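Local coordinates for protein H127A/Y244A mutant of alginate lyase AlyC3 in complex with dimannuronate (Psychromonas sp., PDB 7C8F) that probably cleaves the glycosidic bonds of alginate by beta-elimination as a PL7 lyase, and in this mutant form holds a dimannuronate, at residues L11-Y17 with V54-V60; A66-K72 with G249-F255. All blocks are in the same frame, centred on the assembly; numbering follows the deposited sequence.

Contact 1 (L11-Y17 with V54-V60); sequences LGEPANY and VNQYFYV
L11 lays its CD2 methyl over one face of the Y59 ring. It belongs to an N-terminal loop that runs beside strand 58-60, the edge strand of a sheet in the beta-sandwich jelly roll of this lyase family. CD2 stands 4.0 Å from the centroid of the Y59 ring, offset toward the rim. The other branch of L11 ends at CD1, 3.6 Å from N55 O. N55 begins a type I turn that runs to F58. Its OD1 accepts from Y57 N in an Asx turn, and its ND2 bonds to Q3 O.

G12 forms a single antiparallel, hydrogen-bonded bridge with V60. G12 N gives to V60 O at 2.8 Å, and V60 N returns a bond to G12 O at 2.9 Å. The second bond is almost straight at hydrogen (178°).

E13 crosses V54 at about a right angle, with E13 CG 3.7 Å from V54 CG1. P14 opens a short 3-10 segment, 14-16. Its CG comes obliquely to the F58 ring, nearest CE2 at 3.6 Å. P14 is buried and also touches L24 of helix 18-25.

Y17 closes the contact after the 3-10 segment. V60 places CG1 anti to its own backbone N (chi1 167°), and this turns the methyl onto the Y17 ring. E13 O lies at the edge of that ring, in its plane. V60 CG1 sits over the ring centre, 3.5 Å from Y17 CE1.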
loop_
_atom_site.group_PDB
_atom_site.type_symbol
_atom_site.label_atom_id
_atom_site.label_comp_id
_atom_site.label_asym_id
_atom_site.label_seq_id
_atom_site.Cartn_x
_atom_site.Cartn_y
_atom_site.Cartn_z
ATOM N N LEU B 11 -37.279 -25.863 -4.633
ATOM C CA LEU B 11 -35.998 -25.343 -4.168
ATOM C C LEU B 11 -36.188 -24.626 -2.841
ATOM O O LEU B 11 -37.110 -23.815 -2.697
ATOM C CB LEU B 11 -35.427 -24.370 -5.200
ATOM C CG LEU B 11 -35.244 -24.911 -6.621
ATOM C CD1 LEU B 11 -34.627 -23.857 -7.530
ATOM C CD2 LEU B 11 -34.408 -26.194 -6.624
ATOM N N GLY B 12 -35.326 -24.924 -1.875
ATOM C CA GLY B 12 -35.362 -24.195 -0.618
ATOM C C GLY B 12 -34.777 -22.800 -0.780
ATOM O O GLY B 12 -33.825 -22.584 -1.533
ATOM N N GLU B 13 -35.369 -21.835 -0.071
ATOM C CA GLU B 13 -34.856 -20.470 -0.085
ATOM C C GLU B 13 -33.797 -20.330 0.995
ATOM O O GLU B 13 -34.084 -20.618 2.166
ATOM C CB GLU B 13 -35.982 -19.476 0.161
ATOM C CG GLU B 13 -37.038 -19.487 -0.938
ATOM C CD GLU B 13 -38.138 -18.462 -0.722
ATOM O OE1 GLU B 13 -37.961 -17.564 0.128
ATOM O OE2 GLU B 13 -39.180 -18.559 -1.406
ATOM N N PRO B 14 -32.561 -19.926 0.652
ATOM C CA PRO B 14 -31.485 -19.887 1.660
ATOM C C PRO B 14 -31.826 -19.113 2.925
ATOM O O PRO B 14 -31.444 -19.531 4.023
ATOM C CB PRO B 14 -30.308 -19.283 0.876
ATOM C CG PRO B 14 -30.534 -19.787 -0.535
ATOM C CD PRO B 14 -32.049 -19.738 -0.722
ATOM N N ALA B 15 -32.543 -17.993 2.802
ATOM C CA ALA B 15 -32.888 -17.212 3.982
ATOM C C ALA B 15 -33.823 -17.943 4.943
ATOM O O ALA B 15 -33.986 -17.493 6.081
ATOM C CB ALA B 15 -33.492 -15.873 3.566
ATOM N N ASN B 16 -34.396 -19.070 4.541
ATOM C CA ASN B 16 -35.270 -19.836 5.422
ATOM C C ASN B 16 -34.527 -20.866 6.262
ATOM O O ASN B 16 -35.168 -21.611 7.007
ATOM C CB ASN B 16 -36.369 -20.537 4.615
ATOM C CG ASN B 16 -37.497 -19.604 4.245
ATOM O OD1 ASN B 16 -37.706 -18.581 4.900
ATOM N ND2 ASN B 16 -38.229 -19.944 3.190
ATOM N N TYR B 17 -33.201 -20.941 6.168
ATOM C CA TYR B 17 -32.436 -21.954 6.884
ATOM C C TYR B 17 -31.559 -21.291 7.930
ATOM O O TYR B 17 -30.676 -20.493 7.594
ATOM C CB TYR B 17 -31.637 -22.827 5.913
ATOM C CG TYR B 17 -32.577 -23.688 5.098
ATOM C CD1 TYR B 17 -33.199 -23.190 3.962
ATOM C CD2 TYR B 17 -32.883 -24.986 5.498
ATOM C CE1 TYR B 17 -34.086 -23.964 3.230
ATOM C CE2 TYR B 17 -33.771 -25.763 4.774
ATOM C CZ TYR B 17 -34.363 -25.250 3.640
ATOM O OH TYR B 17 -35.246 -26.017 2.914
ATOM N N VAL B 54 -33.748 -16.732 -4.482
ATOM C CA VAL B 54 -33.581 -18.157 -4.774
ATOM C C VAL B 54 -33.684 -18.340 -6.281
ATOM O O VAL B 54 -34.449 -17.642 -6.949
ATOM C CB VAL B 54 -34.636 -19.008 -4.025
ATOM C CG1 VAL B 54 -36.054 -18.582 -4.426
ATOM C CG2 VAL B 54 -34.441 -20.506 -4.290
ATOM N N ASN B 55 -32.902 -19.271 -6.819
ATOM C CA ASN B 55 -33.081 -19.671 -8.212
ATOM C C ASN B 55 -32.339 -20.980 -8.454
ATOM O O ASN B 55 -31.812 -21.599 -7.525
ATOM C CB ASN B 55 -32.716 -18.577 -9.214
ATOM C CG ASN B 55 -31.241 -18.246 -9.219
ATOM O OD1 ASN B 55 -30.403 -19.053 -8.824
ATOM N ND2 ASN B 55 -30.914 -17.054 -9.689
ATOM N N GLN B 56 -32.349 -21.416 -9.719
ATOM C CA GLN B 56 -31.766 -22.698 -10.098
ATOM C C GLN B 56 -30.280 -22.778 -9.789
ATOM O O GLN B 56 -29.752 -23.884 -9.656
ATOM C CB GLN B 56 -31.971 -22.938 -11.596
ATOM C CG GLN B 56 -31.606 -21.734 -12.456
ATOM C CD GLN B 56 -31.777 -21.987 -13.943
ATOM O OE1 GLN B 56 -31.486 -23.076 -14.440
ATOM N NE2 GLN B 56 -32.253 -20.976 -14.663
ATOM N N TYR B 57 -29.596 -21.638 -9.679
ATOM C CA TYR B 57 -28.159 -21.623 -9.429
ATOM C C TYR B 57 -27.802 -21.288 -7.983
ATOM O O TYR B 57 -26.626 -21.388 -7.615
ATOM C CB TYR B 57 -27.459 -20.609 -10.346
ATOM C CG TYR B 57 -27.570 -20.898 -11.830
ATOM C CD1 TYR B 57 -26.917 -21.981 -12.401
ATOM C CD2 TYR B 57 -28.320 -20.075 -12.660
ATOM C CE1 TYR B 57 -27.013 -22.240 -13.759
ATOM C CE2 TYR B 57 -28.422 -20.326 -14.017
ATOM C CZ TYR B 57 -27.766 -21.408 -14.562
ATOM O OH TYR B 57 -27.865 -21.659 -15.913
ATOM N N PHE B 58 -28.778 -20.908 -7.157
ATOM C CA PHE B 58 -28.531 -20.454 -5.787
ATOM C C PHE B 58 -29.760 -20.853 -4.974
ATOM O O PHE B 58 -30.799 -20.182 -5.042
ATOM C CB PHE B 58 -28.298 -18.944 -5.735
ATOM C CG PHE B 58 -28.087 -18.405 -4.335
ATOM C CD1 PHE B 58 -26.904 -18.667 -3.650
ATOM C CD2 PHE B 58 -29.066 -17.657 -3.704
ATOM C CE1 PHE B 58 -26.708 -18.185 -2.363
ATOM C CE2 PHE B 58 -28.869 -17.171 -2.417
ATOM C CZ PHE B 58 -27.688 -17.438 -1.748
ATOM N N TYR B 59 -29.639 -21.917 -4.196
ATOM C CA TYR B 59 -30.784 -22.438 -3.464
ATOM C C TYR B 59 -30.282 -23.340 -2.353
ATOM O O TYR B 59 -29.091 -23.675 -2.283
ATOM C CB TYR B 59 -31.741 -23.191 -4.404
ATOM C CG TYR B 59 -31.140 -24.433 -5.047
ATOM C CD1 TYR B 59 -30.402 -24.346 -6.222
ATOM C CD2 TYR B 59 -31.322 -25.687 -4.475
ATOM C CE1 TYR B 59 -29.850 -25.484 -6.809
ATOM C CE2 TYR B 59 -30.788 -26.828 -5.049
ATOM C CZ TYR B 59 -30.052 -26.718 -6.215
ATOM O OH TYR B 59 -29.514 -27.859 -6.782
ATOM N N VAL B 60 -31.200 -23.761 -1.491
ATOM C CA VAL B 60 -30.917 -24.785 -0.500
ATOM C C VAL B 60 -31.632 -26.056 -0.928
ATOM O O VAL B 60 -32.826 -26.028 -1.253
ATOM C CB VAL B 60 -31.310 -24.350 0.921
ATOM C CG1 VAL B 60 -31.308 -25.539 1.843
ATOM C CG2 VAL B 60 -30.320 -23.313 1.435
#

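Contact 2 (A66-K72 with G249-F255); sequences ALVFKMK and GMSEAHF
K70 and E252 meet across the strands through a water as well as by a long salt bridge. The water accepts from K70 NZ at 2.7 Å and donates to E252 OE2 at 3.1 Å. The direct approach of K70 NZ to E252 OE1 is 4.0 Å. A bend of the lysine at chi3 (94°) carries its CE beside that same oxygen.

E252 OE2 also takes a short bond from H254 NE2, through the anti lone pair of the carboxylate. Two donors therefore grip this oxygen, consistent with a charged carboxylate. V68 CG2 lies over one face of the imidazole, 3.8 Å from its centroid. An alanine in place of H254 removes the ring, and would probably leave E252 OE2 without one of its two donors and V68 CG2 without its packing partner.

On the sheet face that carries L67, F69, M71, S251, A253 and F255, the edge of F69 points toward the face of F255, with the planes at 68°. V242 of the facing sheet touches F69 and A253 there. S251 OG bonds to N244 OD1.

Six backbone hydrogen bonds join the strands, two of them between F69 and A253, with F69 N 3.0 Å from A253 O. K72 and M250 are the last pair, and K72 NZ reaches a salt bridge with E35. This regular antiparallel ladder, one face mixed and partly exposed, the other buried against the facing sheet, is typical of an interior strand pair in a jelly-roll beta-sandwich.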
loop_
_atom_site.group_PDB
_atom_site.type_symbol
_atom_site.label_atom_id
_atom_site.label_comp_id
_atom_site.label_asym_id
_atom_site.label_seq_id
_atom_site.Cartn_x
_atom_site.Cartn_y
_atom_site.Cartn_z
ATOM N N ALA B 66 -28.145 -28.502 2.061
ATOM C CA ALA B 66 -26.921 -27.864 1.600
ATOM C C ALA B 66 -27.264 -26.593 0.841
ATOM O O ALA B 66 -28.236 -26.542 0.080
ATOM C CB ALA B 66 -26.131 -28.801 0.684
ATOM N N LEU B 67 -26.454 -25.557 1.052
ATOM C CA LEU B 67 -26.527 -24.357 0.233
ATOM C C LEU B 67 -25.785 -24.630 -1.067
ATOM O O LEU B 67 -24.579 -24.926 -1.055
ATOM C CB LEU B 67 -25.909 -23.182 0.987
ATOM C CG LEU B 67 -25.899 -21.839 0.260
ATOM C CD1 LEU B 67 -27.325 -21.417 -0.141
ATOM C CD2 LEU B 67 -25.242 -20.774 1.135
ATOM N N VAL B 68 -26.493 -24.549 -2.187
ATOM C CA VAL B 68 -25.978 -24.955 -3.489
ATOM C C VAL B 68 -25.672 -23.725 -4.325
ATOM O O VAL B 68 -26.528 -22.849 -4.487
ATOM C CB VAL B 68 -26.974 -25.866 -4.222
ATOM C CG1 VAL B 68 -26.436 -26.233 -5.604
ATOM C CG2 VAL B 68 -27.260 -27.095 -3.370
ATOM N N PHE B 69 -24.445 -23.654 -4.844
ATOM C CA PHE B 69 -24.047 -22.663 -5.832
ATOM C C PHE B 69 -23.700 -23.373 -7.133
ATOM O O PHE B 69 -22.905 -24.321 -7.130
ATOM C CB PHE B 69 -22.790 -21.894 -5.395
ATOM C CG PHE B 69 -22.936 -21.102 -4.128
ATOM C CD1 PHE B 69 -22.792 -21.704 -2.884
ATOM C CD2 PHE B 69 -23.139 -19.728 -4.183
ATOM C CE1 PHE B 69 -22.878 -20.970 -1.714
ATOM C CE2 PHE B 69 -23.230 -18.986 -3.017
ATOM C CZ PHE B 69 -23.097 -19.596 -1.784
ATOM N N LYS B 70 -24.228 -22.883 -8.249
ATOM C CA LYS B 70 -23.852 -23.364 -9.571
ATOM C C LYS B 70 -23.555 -22.188 -10.488
ATOM O O LYS B 70 -24.085 -21.089 -10.306
ATOM C CB LYS B 70 -24.996 -24.188 -10.185
ATOM C CG LYS B 70 -25.387 -25.400 -9.344
ATOM C CD LYS B 70 -26.710 -26.023 -9.803
ATOM C CE LYS B 70 -26.495 -27.161 -10.774
ATOM N NZ LYS B 70 -27.794 -27.812 -11.118
ATOM N N MET B 71 -22.712 -22.423 -11.488
ATOM C CA MET B 71 -22.506 -21.454 -12.554
ATOM C C MET B 71 -21.878 -22.136 -13.758
ATOM O O MET B 71 -21.027 -23.022 -13.608
ATOM C CB MET B 71 -21.610 -20.293 -12.099
ATOM C CG MET B 71 -21.428 -19.177 -13.140
ATOM S SD MET B 71 -22.974 -18.572 -13.861
ATOM C CE MET B 71 -23.926 -18.171 -12.391
ATOM N N LYS B 72 -22.248 -21.699 -14.939
ATOM C CA LYS B 72 -21.655 -22.170 -16.183
ATOM C C LYS B 72 -20.852 -21.092 -16.868
ATOM O O LYS B 72 -21.076 -19.936 -16.679
ATOM C CB LYS B 72 -22.707 -22.754 -17.136
ATOM C CG LYS B 72 -23.756 -21.803 -17.621
ATOM C CD LYS B 72 -24.458 -22.372 -18.852
ATOM C CE LYS B 72 -25.648 -21.535 -19.265
ATOM N NZ LYS B 72 -26.225 -21.892 -20.604
ATOM N N GLY B 249 -18.500 -25.681 -19.379
ATOM C CA GLY B 249 -19.108 -26.547 -18.392
ATOM C C GLY B 249 -19.732 -25.787 -17.237
ATOM O O GLY B 249 -19.632 -24.560 -17.141
ATOM N N MET B 250 -20.365 -26.539 -16.342
ATOM C CA MET B 250 -21.036 -25.970 -15.179
ATOM C C MET B 250 -20.437 -26.531 -13.898
ATOM O O MET B 250 -20.280 -27.748 -13.756
ATOM C CB MET B 250 -22.542 -26.228 -15.186
ATOM C CG MET B 250 -23.239 -25.435 -14.086
ATOM S SD MET B 250 -25.007 -25.698 -13.982
ATOM C CE MET B 250 -25.558 -24.895 -15.487
ATOM N N SER B 251 -20.118 -25.642 -12.970
ATOM C CA SER B 251 -19.639 -26.039 -11.657
ATOM C C SER B 251 -20.808 -26.110 -10.683
ATOM O O SER B 251 -21.858 -25.492 -10.885
ATOM C CB SER B 251 -18.633 -25.015 -11.145
ATOM O OG SER B 251 -19.262 -23.749 -11.072
ATOM N N GLU B 252 -20.605 -26.856 -9.602
ATOM C CA GLU B 252 -21.633 -27.049 -8.591
ATOM C C GLU B 252 -20.943 -27.341 -7.272
ATOM O O GLU B 252 -20.177 -28.308 -7.172
ATOM C CB GLU B 252 -22.576 -28.198 -8.967
ATOM C CG GLU B 252 -23.628 -28.467 -7.914
ATOM C CD GLU B 252 -24.673 -29.460 -8.375
ATOM O OE1 GLU B 252 -24.684 -29.792 -9.581
ATOM O OE2 GLU B 252 -25.481 -29.900 -7.530
ATOM N N ALA B 253 -21.190 -26.501 -6.272
ATOM C CA ALA B 253 -20.664 -26.686 -4.929
ATOM C C ALA B 253 -21.817 -26.755 -3.940
ATOM O O ALA B 253 -22.754 -25.947 -4.009
ATOM C CB ALA B 253 -19.723 -25.541 -4.538
ATOM N N HIS B 254 -21.738 -27.710 -3.015
ATOM C CA HIS B 254 -22.722 -27.881 -1.950
ATOM C C HIS B 254 -22.074 -27.531 -0.619
ATOM O O HIS B 254 -21.083 -28.155 -0.224
ATOM C CB HIS B 254 -23.260 -29.315 -1.927
ATOM C CG HIS B 254 -24.137 -29.635 -3.096
ATOM N ND1 HIS B 254 -25.034 -30.683 -3.083
ATOM C CD2 HIS B 254 -24.262 -29.049 -4.312
ATOM C CE1 HIS B 254 -25.672 -30.728 -4.238
ATOM N NE2 HIS B 254 -25.222 -29.750 -5.004
ATOM N N PHE B 255 -22.611 -26.516 0.059
ATOM C CA PHE B 255 -22.096 -26.079 1.352
ATOM C C PHE B 255 -23.031 -26.590 2.445
ATOM O O PHE B 255 -24.139 -26.068 2.619
ATOM C CB PHE B 255 -22.055 -24.552 1.419
ATOM C CG PHE B 255 -20.901 -23.915 0.671
ATOM C CD1 PHE B 255 -20.869 -23.891 -0.717
ATOM C CD2 PHE B 255 -19.885 -23.276 1.366
ATOM C CE1 PHE B 255 -19.813 -23.280 -1.405
ATOM C CE2 PHE B 255 -18.826 -22.647 0.680
ATOM C CZ PHE B 255 -18.793 -22.657 -0.699
HETATM O O HOH W 1 -28.184 -28.968 -8.759
#

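In the fold
The centres of contacts 1 and 2 lie about 12 Å apart. Both segments of contact 1 come earlier in the chain than either segment of contact 2. Both contacts reach one antiparallel sheet, ordered 58-60, 67-72, 250-264 and then 93-103. Strands 58-60 and 67-72 are consecutive in the chain and neighbours in the sheet. Probable hydrogen bonds from V68 N to Y59 O (2.7 Å) and K70 N to Y57 O (2.9 Å) join the contacts. Contact 1 thus ties the N-terminal loop to the sheet edge, while contact 2 brings a late strand beside an early one. Several residues of the dimannuronate pocket, such as R77, Q124 and R144, lie on strands of the other large sheet.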